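Long-range contact in acetylornithine aminotransferase (Aquifex aeolicus, PDB 2EH6), which transfers an amino group between N(2)-acetyl-L-ornithine and 2-oxoglutarate with pyridoxal 5'-phosphate as cofactor, in the biosynthesis of arginine: residues A[130-135]-A[148-153]. Numbering follows the deposited sequence.
Sequences RTYGSL and EPLVPG
The first turn of the short helix 132-137 packs against the loop that leads into strand 154-157, with Tyr132 and Leu135 meeting Leu150, and Gly133 meeting Val151. No hydrogen bond joins the two segments directly. The central group is a methyl: Leu150 CD2 lies 4.1 Å from Tyr132 CE1 and 4.1 Å from Leu135 CD2. The Leu150 side chain crosses both partners at about a right angle. Leu150 CD2 itself comes to the tyrosine ring at a slant. CE1 of Tyr132 also lies 3.9 Å from Pro149 O. That carbonyl accepts a hydrogen bond from Arg107 of the second subunit. The ring is held at its far end, where Tyr132 OH is hydrogen-bonded to Phe147 O. The loop, which has a cis peptide bond before Pro149, feeds an outermost strand of the mixed seven-stranded sheet in the large domain of this class-III aminotransferase. Here Val151 points at the helix. Val151 CG2, anti to the carbonyl carbon and beside the backbone N, is the branch that reaches the helix, 4.0 Å from Tyr132 O and 4.1 Å from Gly133 CA. The methyl rests on the backbone of the helix's first turn. Ser136 OG bridges the two backbones through hydrogen bonds with Tyr132 O and Val151 N. Just before the helix, Arg130 is predicted to bind acetylornithine.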
loop_
_atom_site.group_PDB
_atom_site.type_symbol
_atom_site.label_atom_id
_atom_site.label_comp_id
_atom_site.label_asym_id
_atom_site.label_seq_id
_atom_site.Cartn_x
_atom_site.Cartn_y
_atom_site.Cartn_z
ATOM N N ARG A 130 -5.085 -8.564 -2.305
ATOM C CA ARG A 130 -4.165 -9.477 -2.972
ATOM C C ARG A 130 -2.891 -9.837 -2.216
ATOM O O ARG A 130 -2.188 -10.761 -2.629
ATOM C CB ARG A 130 -3.767 -8.896 -4.325
ATOM C CG ARG A 130 -4.927 -8.609 -5.262
ATOM C CD ARG A 130 -5.359 -9.844 -6.038
ATOM N NE ARG A 130 -6.131 -9.467 -7.217
ATOM C CZ ARG A 130 -6.359 -10.264 -8.258
ATOM N NH1 ARG A 130 -5.872 -11.502 -8.275
ATOM N NH2 ARG A 130 -7.062 -9.818 -9.291
ATOM N N THR A 131 -2.555 -9.096 -1.159
ATOM C CA THR A 131 -1.361 -9.434 -0.387
ATOM C C THR A 131 -1.732 -10.699 0.402
ATOM O O THR A 131 -2.912 -10.957 0.626
ATOM C CB THR A 131 -0.927 -8.275 0.545
ATOM O OG1 THR A 131 -2.044 -7.817 1.317
ATOM C CG2 THR A 131 -0.383 -7.117 -0.282
ATOM N N TYR A 132 -0.742 -11.482 0.822
ATOM C CA TYR A 132 -1.022 -12.756 1.483
ATOM C C TYR A 132 -2.069 -12.838 2.586
ATOM O O TYR A 132 -2.902 -13.744 2.568
ATOM C CB TYR A 132 0.286 -13.400 1.943
ATOM C CG TYR A 132 0.901 -14.252 0.857
ATOM C CD1 TYR A 132 0.442 -15.548 0.619
ATOM C CD2 TYR A 132 1.905 -13.744 0.027
ATOM C CE1 TYR A 132 0.967 -16.321 -0.426
ATOM C CE2 TYR A 132 2.435 -14.506 -1.017
ATOM C CZ TYR A 132 1.960 -15.791 -1.237
ATOM O OH TYR A 132 2.475 -16.537 -2.269
ATOM N N GLY A 133 -2.036 -11.921 3.544
ATOM C CA GLY A 133 -3.026 -11.961 4.608
ATOM C C GLY A 133 -4.426 -11.767 4.057
ATOM O O GLY A 133 -5.341 -12.545 4.339
ATOM N N SER A 134 -4.591 -10.730 3.246
ATOM C CA SER A 134 -5.888 -10.427 2.647
ATOM C C SER A 134 -6.285 -11.470 1.621
ATOM O O SER A 134 -7.470 -11.752 1.440
ATOM C CB SER A 134 -5.854 -9.053 1.973
ATOM O OG SER A 134 -5.425 -8.052 2.880
ATOM N N LEU A 135 -5.296 -12.031 0.934
ATOM C CA LEU A 135 -5.572 -13.042 -0.074
ATOM C C LEU A 135 -6.141 -14.275 0.605
ATOM O O LEU A 135 -7.005 -14.952 0.057
ATOM C CB LEU A 135 -4.294 -13.408 -0.834
ATOM C CG LEU A 135 -4.482 -14.401 -1.989
ATOM C CD1 LEU A 135 -5.463 -13.822 -3.002
ATOM C CD2 LEU A 135 -3.142 -14.688 -2.655
ATOM N N GLU A 148 -0.224 -20.635 -3.187
ATOM C CA GLU A 148 -0.246 -21.418 -1.950
ATOM C C GLU A 148 1.163 -21.865 -1.559
ATOM O O GLU A 148 2.056 -21.954 -2.408
ATOM C CB GLU A 148 -1.152 -22.648 -2.113
ATOM C CG GLU A 148 -2.534 -22.337 -2.685
ATOM C CD GLU A 148 -2.593 -22.417 -4.209
ATOM O OE1 GLU A 148 -1.547 -22.258 -4.875
ATOM O OE2 GLU A 148 -3.702 -22.628 -4.744
ATOM N N PRO A 149 1.387 -22.144 -0.263
ATOM C CA PRO A 149 0.419 -22.068 0.839
ATOM C C PRO A 149 0.137 -20.644 1.308
ATOM O O PRO A 149 1.037 -19.804 1.365
ATOM C CB PRO A 149 1.085 -22.894 1.932
ATOM C CG PRO A 149 2.525 -22.569 1.727
ATOM C CD PRO A 149 2.674 -22.676 0.220
ATOM N N LEU A 150 -1.117 -20.390 1.658
ATOM C CA LEU A 150 -1.538 -19.084 2.145
ATOM C C LEU A 150 -1.323 -19.052 3.652
ATOM O O LEU A 150 -0.727 -19.974 4.215
ATOM C CB LEU A 150 -3.019 -18.874 1.844
ATOM C CG LEU A 150 -3.428 -19.112 0.388
ATOM C CD1 LEU A 150 -4.934 -18.954 0.248
ATOM C CD2 LEU A 150 -2.691 -18.133 -0.523
ATOM N N VAL A 151 -1.793 -17.990 4.301
ATOM C CA VAL A 151 -1.667 -17.902 5.748
ATOM C C VAL A 151 -2.644 -18.941 6.284
ATOM O O VAL A 151 -3.791 -19.002 5.853
ATOM C CB VAL A 151 -2.065 -16.512 6.282
ATOM C CG1 VAL A 151 -1.960 -16.496 7.799
ATOM C CG2 VAL A 151 -1.159 -15.444 5.682
ATOM N N PRO A 152 -2.197 -19.781 7.224
ATOM C CA PRO A 152 -3.083 -20.807 7.781
ATOM C C PRO A 152 -4.190 -20.222 8.646
ATOM O O PRO A 152 -4.042 -19.137 9.204
ATOM C CB PRO A 152 -2.136 -21.680 8.611
ATOM C CG PRO A 152 -0.774 -21.411 8.026
ATOM C CD PRO A 152 -0.826 -19.934 7.739
ATOM N N GLY A 153 -5.303 -20.943 8.743
ATOM C CA GLY A 153 -6.381 -20.502 9.601
ATOM C C GLY A 153 -7.594 -19.836 9.004
ATOM O O GLY A 153 -8.414 -19.314 9.752
#